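PDB 2NLZ: cephalosporin acylase from Bacillus halodurans, which probably acts as an acylase of the gamma-glutamyltranspeptidase family, an N-terminal nucleophile hydrolase expected to cleave amide bonds such as those of cephalosporin side chains. Local coordinates for residues Thr158-Trp163 / Pro193-Val198; Gly222-Gln227 / Pro388-Ala393; Gly368-Phe373 / Ile515-Thr520. The protein carries 1 engineered substitution. One frame throughout, in Å; residues are numbered along the deposited sequence.

Contact 1: residues Thr158-Trp163 / Pro193-Val198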
loop_
_atom_site.group_PDB
_atom_site.type_symbol
_atom_site.label_atom_id
_atom_site.label_comp_id
_atom_site.label_asym_id
_atom_site.label_seq_id
_atom_site.Cartn_x
_atom_site.Cartn_y
_atom_site.Cartn_z
ATOM N N THR D 158 10.506 -22.638 -3.943
ATOM C CA THR D 158 9.137 -22.776 -4.427
ATOM C C THR D 158 8.872 -24.205 -4.896
ATOM O O THR D 158 7.875 -24.817 -4.500
ATOM C CB THR D 158 8.844 -21.790 -5.571
ATOM O OG1 THR D 158 9.341 -20.499 -5.216
ATOM C CG2 THR D 158 7.346 -21.704 -5.853
ATOM N N LEU D 159 9.775 -24.725 -5.729
ATOM C CA LEU D 159 9.703 -26.103 -6.180
ATOM C C LEU D 159 9.749 -27.053 -4.979
ATOM O O LEU D 159 9.007 -28.035 -4.935
ATOM C CB LEU D 159 10.833 -26.400 -7.164
ATOM C CG LEU D 159 10.917 -27.802 -7.763
ATOM C CD1 LEU D 159 9.775 -28.030 -8.710
ATOM C CD2 LEU D 159 12.234 -27.973 -8.487
ATOM N N ALA D 160 10.588 -26.725 -3.993
ATOM C CA ALA D 160 10.733 -27.540 -2.782
ATOM C C ALA D 160 9.438 -27.660 -1.994
ATOM O O ALA D 160 9.167 -28.699 -1.402
ATOM C CB ALA D 160 11.826 -26.987 -1.897
ATOM N N LYS D 161 8.648 -26.591 -1.988
ATOM C CA LYS D 161 7.373 -26.575 -1.287
ATOM C C LYS D 161 6.380 -27.569 -1.888
ATOM O O LYS D 161 5.769 -28.356 -1.165
ATOM C CB LYS D 161 6.764 -25.169 -1.309
ATOM C CG LYS D 161 5.460 -25.041 -0.507
ATOM C CD LYS D 161 4.418 -24.144 -1.203
ATOM C CE LYS D 161 4.710 -22.649 -1.028
ATOM N NZ LYS D 161 3.663 -21.795 -1.669
ATOM N N TYR D 162 6.220 -27.529 -3.210
ATOM C CA TYR D 162 5.234 -28.370 -3.877
ATOM C C TYR D 162 5.689 -29.817 -3.968
ATOM O O TYR D 162 4.861 -30.724 -3.999
ATOM C CB TYR D 162 4.911 -27.844 -5.268
ATOM C CG TYR D 162 4.149 -26.548 -5.277
ATOM C CD1 TYR D 162 4.799 -25.343 -5.527
ATOM C CD2 TYR D 162 2.772 -26.523 -5.039
ATOM C CE1 TYR D 162 4.104 -24.144 -5.540
ATOM C CE2 TYR D 162 2.061 -25.326 -5.048
ATOM C CZ TYR D 162 2.739 -24.142 -5.300
ATOM O OH TYR D 162 2.060 -22.948 -5.315
ATOM N N TRP D 163 7.003 -30.016 -4.020
ATOM C CA TRP D 163 7.580 -31.349 -4.000
ATOM C C TRP D 163 7.373 -31.972 -2.616
ATOM O O TRP D 163 7.050 -33.152 -2.511
ATOM C CB TRP D 163 9.070 -31.273 -4.348
ATOM C CG TRP D 163 9.683 -32.513 -4.951
ATOM C CD1 TRP D 163 9.456 -33.816 -4.590
ATOM C CD2 TRP D 163 10.658 -32.555 -5.995
ATOM N NE1 TRP D 163 10.220 -34.664 -5.357
ATOM C CE2 TRP D 163 10.965 -33.914 -6.228
ATOM C CE3 TRP D 163 11.293 -31.578 -6.766
ATOM C CZ2 TRP D 163 11.879 -34.312 -7.202
ATOM C CZ3 TRP D 163 12.208 -31.976 -7.724
ATOM C CH2 TRP D 163 12.488 -33.328 -7.936
ATOM N N PRO D 193 13.304 -33.522 -1.807
ATOM C CA PRO D 193 14.513 -32.683 -1.831
ATOM C C PRO D 193 14.370 -31.377 -1.063
ATOM O O PRO D 193 13.339 -30.722 -1.159
ATOM C CB PRO D 193 14.685 -32.361 -3.311
ATOM C CG PRO D 193 14.031 -33.471 -4.022
ATOM C CD PRO D 193 12.921 -33.966 -3.159
ATOM N N ARG D 194 15.401 -31.010 -0.307
ATOM C CA ARG D 194 15.389 -29.765 0.461
ATOM C C ARG D 194 15.840 -28.622 -0.435
ATOM O O ARG D 194 16.292 -28.849 -1.553
ATOM C CB ARG D 194 16.314 -29.853 1.685
ATOM C CG ARG D 194 16.098 -31.068 2.565
ATOM C CD ARG D 194 16.984 -31.045 3.808
ATOM N NE ARG D 194 16.962 -32.333 4.507
ATOM C CZ ARG D 194 15.989 -32.747 5.320
ATOM N NH1 ARG D 194 14.929 -31.984 5.565
ATOM N NH2 ARG D 194 16.073 -33.940 5.895
ATOM N N VAL D 195 15.714 -27.397 0.056
ATOM C CA VAL D 195 16.223 -26.235 -0.651
ATOM C C VAL D 195 17.739 -26.347 -0.793
ATOM O O VAL D 195 18.443 -26.604 0.181
ATOM C CB VAL D 195 15.904 -24.937 0.104
ATOM C CG1 VAL D 195 16.181 -23.738 -0.773
ATOM C CG2 VAL D 195 14.462 -24.940 0.584
ATOM N N GLY D 196 18.235 -26.178 -2.015
ATOM C CA GLY D 196 19.668 -26.206 -2.278
ATOM C C GLY D 196 20.228 -27.592 -2.523
ATOM O O GLY D 196 21.377 -27.736 -2.949
ATOM N N GLU D 197 19.420 -28.611 -2.248
ATOM C CA GLU D 197 19.823 -29.993 -2.452
ATOM C C GLU D 197 19.749 -30.306 -3.945
ATOM O O GLU D 197 18.811 -29.908 -4.616
ATOM C CB GLU D 197 18.917 -30.924 -1.641
ATOM C CG GLU D 197 19.464 -32.322 -1.396
ATOM C CD GLU D 197 18.457 -33.226 -0.695
ATOM O OE1 GLU D 197 18.473 -34.454 -0.937
ATOM O OE2 GLU D 197 17.647 -32.706 0.100
ATOM N N VAL D 198 20.765 -30.983 -4.469
ATOM C CA VAL D 198 20.774 -31.370 -5.871
ATOM C C VAL D 198 19.953 -32.635 -6.080
ATOM O O VAL D 198 20.098 -33.618 -5.347
ATOM C CB VAL D 198 22.204 -31.591 -6.388
ATOM C CG1 VAL D 198 22.192 -32.298 -7.731
ATOM C CG2 VAL D 198 22.934 -30.269 -6.502
#
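The CH-pi contact of P193 with W163 dominates the junction between helix 157-173 and the 193-198 loop. P193 CD sits over the five-membered ring of W163, 3.6 Å from its centroid and 11° off the ring normal, while P193 CG reaches toward the benzo ring at 3.9 Å from W163 CZ2. The indole is turned out to this site by a first torsion of -154°, which sets CG anti to the backbone N. Its NE1 is hydrogen-bonded to the F186 carbonyl, and W199 and F381 meet it edge-to-face. With an alanine in place of W163, the P193 ring would probably lose the surface it rests on and the F186 carbonyl its donor.

Apolar touching adds one smaller pair, A160 CB with V195 CG2 at 4.2 Å.

No hydrogen bond crosses the contact; polar geometry shapes the loop itself. R194 to E197 form a type II beta turn, with G196 at positive phi in its third position and E197 N bonded to R194 O at 3.2 Å. The E197 carboxylate folds back, its OE2 accepting R194 N at 2.8 Å from above the carboxylate plane. The same oxygen forms a salt bridge with R191.

Contact 2: residues Gly222-Gln227 / Pro388-Ala393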
loop_
_atom_site.group_PDB
_atom_site.type_symbol
_atom_site.label_atom_id
_atom_site.label_comp_id
_atom_site.label_asym_id
_atom_site.label_seq_id
_atom_site.Cartn_x
_atom_site.Cartn_y
_atom_site.Cartn_z
ATOM N N GLY D 222 8.087 -48.519 -29.802
ATOM C CA GLY D 222 9.451 -49.000 -29.664
ATOM C C GLY D 222 9.679 -49.614 -28.304
ATOM O O GLY D 222 8.756 -50.174 -27.707
ATOM N N GLU D 223 10.907 -49.490 -27.808
ATOM C CA GLU D 223 11.327 -50.175 -26.587
ATOM C C GLU D 223 10.708 -49.616 -25.300
ATOM O O GLU D 223 10.365 -50.372 -24.391
ATOM C CB GLU D 223 12.854 -50.189 -26.477
ATOM C CG GLU D 223 13.384 -51.424 -25.762
ATOM C CD GLU D 223 14.307 -51.083 -24.614
ATOM O OE1 GLU D 223 15.414 -50.568 -24.871
ATOM O OE2 GLU D 223 13.917 -51.337 -23.456
ATOM N N LEU D 224 10.581 -48.295 -25.223
ATOM C CA LEU D 224 9.967 -47.655 -24.067
ATOM C C LEU D 224 8.498 -48.012 -23.999
ATOM O O LEU D 224 7.973 -48.294 -22.925
ATOM C CB LEU D 224 10.138 -46.143 -24.123
ATOM C CG LEU D 224 11.553 -45.615 -23.915
ATOM C CD1 LEU D 224 11.599 -44.129 -24.271
ATOM C CD2 LEU D 224 12.060 -45.891 -22.492
ATOM N N ALA D 225 7.847 -48.023 -25.158
ATOM C CA ALA D 225 6.464 -48.477 -25.274
ATOM C C ALA D 225 6.256 -49.837 -24.623
ATOM O O ALA D 225 5.247 -50.045 -23.947
ATOM C CB ALA D 225 6.041 -48.530 -26.728
ATOM N N ASP D 226 7.210 -50.748 -24.832
ATOM C CA ASP D 226 7.175 -52.084 -24.235
ATOM C C ASP D 226 7.324 -52.051 -22.714
ATOM O O ASP D 226 6.656 -52.809 -22.008
ATOM C CB ASP D 226 8.256 -52.979 -24.843
ATOM C CG ASP D 226 7.982 -53.325 -26.290
ATOM O OD1 ASP D 226 8.936 -53.709 -26.986
ATOM O OD2 ASP D 226 6.824 -53.218 -26.740
ATOM N N GLN D 227 8.200 -51.176 -22.215
ATOM C CA GLN D 227 8.406 -51.020 -20.774
ATOM C C GLN D 227 7.194 -50.413 -20.092
ATOM O O GLN D 227 6.872 -50.766 -18.958
ATOM C CB GLN D 227 9.616 -50.142 -20.497
ATOM C CG GLN D 227 10.934 -50.827 -20.726
ATOM C CD GLN D 227 12.099 -50.022 -20.195
ATOM O OE1 GLN D 227 13.041 -49.724 -20.927
ATOM N NE2 GLN D 227 12.039 -49.656 -18.918
ATOM N N PRO D 388 9.151 -47.823 -13.963
ATOM C CA PRO D 388 10.357 -47.937 -13.140
ATOM C C PRO D 388 11.658 -47.728 -13.911
ATOM O O PRO D 388 11.800 -48.197 -15.050
ATOM C CB PRO D 388 10.277 -49.370 -12.599
ATOM C CG PRO D 388 9.373 -50.090 -13.543
ATOM C CD PRO D 388 8.371 -49.070 -13.949
ATOM N N GLY D 389 12.586 -47.002 -13.290
ATOM C CA GLY D 389 13.910 -46.757 -13.865
ATOM C C GLY D 389 13.960 -45.893 -15.114
ATOM O O GLY D 389 15.031 -45.698 -15.687
ATOM N N THR D 390 12.816 -45.373 -15.549
ATOM C CA THR D 390 12.803 -44.525 -16.732
ATOM C C THR D 390 12.410 -43.085 -16.457
ATOM O O THR D 390 12.634 -42.222 -17.288
ATOM C CB THR D 390 11.940 -45.099 -17.869
ATOM O OG1 THR D 390 12.022 -44.234 -19.008
ATOM C CG2 THR D 390 10.525 -45.187 -17.457
ATOM N N GLY D 391 11.828 -42.823 -15.295
ATOM C CA GLY D 391 11.453 -41.458 -14.933
ATOM C C GLY D 391 10.286 -40.899 -15.727
ATOM O O GLY D 391 10.116 -39.679 -15.830
ATOM N N ILE D 392 9.482 -41.787 -16.307
ATOM C CA ILE D 392 8.281 -41.343 -16.998
ATOM C C ILE D 392 7.158 -41.281 -15.971
ATOM O O ILE D 392 6.577 -42.304 -15.595
ATOM C CB ILE D 392 7.902 -42.261 -18.185
ATOM C CG1 ILE D 392 9.074 -42.382 -19.167
ATOM C CG2 ILE D 392 6.670 -41.725 -18.906
ATOM C CD1 ILE D 392 8.897 -43.454 -20.220
ATOM N N ALA D 393 6.889 -40.080 -15.481
ATOM C CA ALA D 393 5.744 -39.882 -14.626
ATOM C C ALA D 393 4.510 -39.739 -15.508
ATOM O O ALA D 393 4.399 -38.795 -16.297
ATOM C CB ALA D 393 5.934 -38.658 -13.777
#
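L224 and T390 meet where the first turn of helix 223-234 faces the loop of a small antiparallel hairpin made by strands 386-387 and 392-393. The centre of the contact lies about 24 Å from the centre of the chain, and so at the periphery of a probable Ntn-hydrolase fold. The two side chains approach from opposite backbones, both CB atoms directed at the other segment, and cross at a slant. L224 holds CG anti to its carbonyl carbon (chi1 -70°), which carries the CD2 branch out to T390. On the other side, T390 has OG1 anti to the backbone N (chi1 -178°), and this hydroxyl oxygen is what the methyl meets, with L224 CD2 to T390 OG1 at 3.9 Å. The contact is therefore van der Waals in kind, and no hydrogen bond joins the segments. T207 of helix 202-212 touches L224, T390 and I392 alike, which places a third element against the same seam.

One turn further along the helix, the extended Q227 side chain runs out toward P388, and this end of the contact is more exposed, P388 lying at the surface. P388 also packs on F231 of the same helix. G389 and G391 both have positive phi, letting the loop bend on either side of T390. At the helix start, G222 occupies the N-cap position, and Q227 N bonds E223 O at 3.2 Å. Deeper in, the I392 CB is directed at the helix; its side chain touches I228, and I392 CD1 comes to 4.6 Å from L224 CD2.

Contact 3: residues Gly368-Phe373 / Ile515-Thr520; sequences GNMVSF and IWRDPT
G368 meets the end of R517: its CA lies 3.6 Å from R517 NH1, and its N lies 3.8 Å from the same atom. The guanidinium reaches this backbone because the arginine chain bends at chi3 (-105°). G368 itself has positive phi, a conformation that favours glycine, and it lies two residues before strand 370-376. N369 turns the other way; its OD1 is hydrogen-bonded to T78 OG1 and its backbone N to D365 OD1.

The M370 CB is directed toward 515-520. Bent at chi2 and chi3, the side chain crosses R517 at about a right angle, so that the thioether end lies against the root of the arginine, with SD 4.0 Å and CE 4.1 Å from R517 CB. The M370 and I515 CA atoms are 8.8 Å apart and no hydrogen bond joins the segments, so the strands meet through side chains. Strand 370-376 bonds to 71-78 and 359-365, whereas 512-517 neighbours 431-438; this is consistent with the facing sheets of the alpha-beta-beta-alpha sandwich of Ntn hydrolases. V371 packs on A47 and A51 of helix 47-61, which covers the outer face. Further on, S372 OG is hydrogen-bonded to Y360 OH and G424 O, and F373 rests on A55 of that helix.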
loop_
_atom_site.group_PDB
_atom_site.type_symbol
_atom_site.label_atom_id
_atom_site.label_comp_id
_atom_site.label_asym_id
_atom_site.label_seq_id
_atom_site.Cartn_x
_atom_site.Cartn_y
_atom_site.Cartn_z
ATOM N N GLY D 368 10.706 -14.050 -37.365
ATOM C CA GLY D 368 9.246 -13.976 -37.304
ATOM C C GLY D 368 8.534 -15.248 -36.886
ATOM O O GLY D 368 7.325 -15.363 -37.070
ATOM N N ASN D 369 9.275 -16.206 -36.334
ATOM C CA ASN D 369 8.665 -17.395 -35.743
ATOM C C ASN D 369 8.359 -17.196 -34.258
ATOM O O ASN D 369 9.135 -16.557 -33.538
ATOM C CB ASN D 369 9.533 -18.621 -35.959
ATOM C CG ASN D 369 9.891 -18.819 -37.408
ATOM O OD1 ASN D 369 9.020 -18.858 -38.275
ATOM N ND2 ASN D 369 11.184 -18.938 -37.685
ATOM N N MET D 370 7.208 -17.714 -33.826
ATOM C CA MET D 370 6.706 -17.522 -32.463
ATOM C C MET D 370 5.917 -18.747 -32.027
ATOM O O MET D 370 5.157 -19.313 -32.837
ATOM C CB MET D 370 5.794 -16.289 -32.385
ATOM C CG MET D 370 6.488 -14.986 -32.749
ATOM S SD MET D 370 5.887 -13.521 -31.912
ATOM C CE MET D 370 4.505 -13.140 -32.960
ATOM N N VAL D 371 6.088 -19.172 -30.771
ATOM C CA VAL D 371 5.298 -20.305 -30.268
ATOM C C VAL D 371 4.742 -20.151 -28.855
ATOM O O VAL D 371 5.416 -19.674 -27.948
ATOM C CB VAL D 371 5.993 -21.702 -30.487
ATOM C CG1 VAL D 371 7.488 -21.561 -30.664
ATOM C CG2 VAL D 371 5.640 -22.717 -29.375
ATOM N N SER D 372 3.480 -20.542 -28.718
ATOM C CA SER D 372 2.812 -20.735 -27.445
ATOM C C SER D 372 2.781 -22.236 -27.171
ATOM O O SER D 372 2.123 -22.977 -27.892
ATOM C CB SER D 372 1.382 -20.212 -27.560
ATOM O OG SER D 372 0.702 -20.194 -26.317
ATOM N N PHE D 373 3.503 -22.682 -26.145
ATOM C CA PHE D 373 3.606 -24.109 -25.835
ATOM C C PHE D 373 3.228 -24.364 -24.405
ATOM O O PHE D 373 3.631 -23.622 -23.518
ATOM C CB PHE D 373 5.037 -24.623 -26.038
ATOM C CG PHE D 373 5.155 -26.119 -25.999
ATOM C CD1 PHE D 373 5.050 -26.868 -27.168
ATOM C CD2 PHE D 373 5.361 -26.789 -24.793
ATOM C CE1 PHE D 373 5.151 -28.259 -27.135
ATOM C CE2 PHE D 373 5.459 -28.183 -24.750
ATOM C CZ PHE D 373 5.365 -28.918 -25.920
ATOM N N ILE D 515 5.017 -12.852 -24.667
ATOM C CA ILE D 515 5.932 -12.170 -25.578
ATOM C C ILE D 515 5.095 -11.457 -26.647
ATOM O O ILE D 515 4.338 -12.113 -27.365
ATOM C CB ILE D 515 6.931 -13.140 -26.262
ATOM C CG1 ILE D 515 7.803 -13.851 -25.235
ATOM C CG2 ILE D 515 7.848 -12.384 -27.183
ATOM C CD1 ILE D 515 8.709 -14.899 -25.833
ATOM N N TRP D 516 5.211 -10.132 -26.738
ATOM C CA TRP D 516 4.583 -9.389 -27.833
ATOM C C TRP D 516 5.604 -8.886 -28.851
ATOM O O TRP D 516 6.647 -8.341 -28.491
ATOM C CB TRP D 516 3.727 -8.192 -27.366
ATOM C CG TRP D 516 2.550 -8.449 -26.429
ATOM C CD1 TRP D 516 2.144 -7.632 -25.422
ATOM C CD2 TRP D 516 1.639 -9.566 -26.428
ATOM N NE1 TRP D 516 1.057 -8.164 -24.774
ATOM C CE2 TRP D 516 0.720 -9.350 -25.370
ATOM C CE3 TRP D 516 1.510 -10.725 -27.210
ATOM C CZ2 TRP D 516 -0.318 -10.254 -25.068
ATOM C CZ3 TRP D 516 0.474 -11.635 -26.910
ATOM C CH2 TRP D 516 -0.426 -11.388 -25.849
ATOM N N ARG D 517 5.287 -9.075 -30.127
ATOM C CA ARG D 517 6.092 -8.536 -31.203
ATOM C C ARG D 517 5.397 -7.348 -31.849
ATOM O O ARG D 517 4.256 -7.459 -32.305
ATOM C CB ARG D 517 6.347 -9.588 -32.271
ATOM C CG ARG D 517 6.802 -8.961 -33.577
ATOM C CD ARG D 517 6.557 -9.827 -34.798
ATOM N NE ARG D 517 7.836 -10.363 -35.197
ATOM C CZ ARG D 517 8.592 -9.958 -36.209
ATOM N NH1 ARG D 517 9.761 -10.558 -36.366
ATOM N NH2 ARG D 517 8.205 -9.007 -37.057
ATOM N N ASP D 518 6.097 -6.215 -31.884
ATOM C CA ASP D 518 5.654 -5.038 -32.625
ATOM C C ASP D 518 5.728 -5.338 -34.125
ATOM O O ASP D 518 6.803 -5.654 -34.631
ATOM C CB ASP D 518 6.547 -3.850 -32.273
ATOM C CG ASP D 518 5.984 -2.529 -32.751
ATOM O OD1 ASP D 518 5.674 -1.686 -31.886
ATOM O OD2 ASP D 518 5.865 -2.328 -33.981
ATOM N N PRO D 519 4.585 -5.242 -34.838
ATOM C CA PRO D 519 4.552 -5.631 -36.254
ATOM C C PRO D 519 5.368 -4.711 -37.176
ATOM O O PRO D 519 5.876 -5.172 -38.201
ATOM C CB PRO D 519 3.061 -5.581 -36.604
ATOM C CG PRO D 519 2.474 -4.633 -35.626
ATOM C CD PRO D 519 3.273 -4.766 -34.365
ATOM N N THR D 520 5.507 -3.437 -36.804
ATOM C CA THR D 520 6.299 -2.482 -37.584
ATOM C C THR D 520 7.801 -2.660 -37.397
ATOM O O THR D 520 8.506 -3.003 -38.349
ATOM C CB THR D 520 5.917 -1.015 -37.278
ATOM O OG1 THR D 520 4.994 -0.977 -36.185
ATOM C CG2 THR D 520 5.267 -0.363 -38.489
#

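From the N terminus, contact 1 comes first and closes a short, largely helical loop, with 29 residues between its segments, before any other contact opens. Contact 2 opens at 222-227 and closes only at 388-393, after 160 intervening residues. Contact 3 starts inside that span, at 368-373, and ends beyond it at 515-520, so contacts 2 and 3 cross while contact 1 precedes both in series. Contacts 1 and 2 join peripheral helices to loops, their centres about 25 Å apart; contact 3 brings strand 370-376 against strand 512-517, probably from facing sheets, with its centre about 33 Å from that of contact 1 and 36 Å from that of contact 2. None touches another.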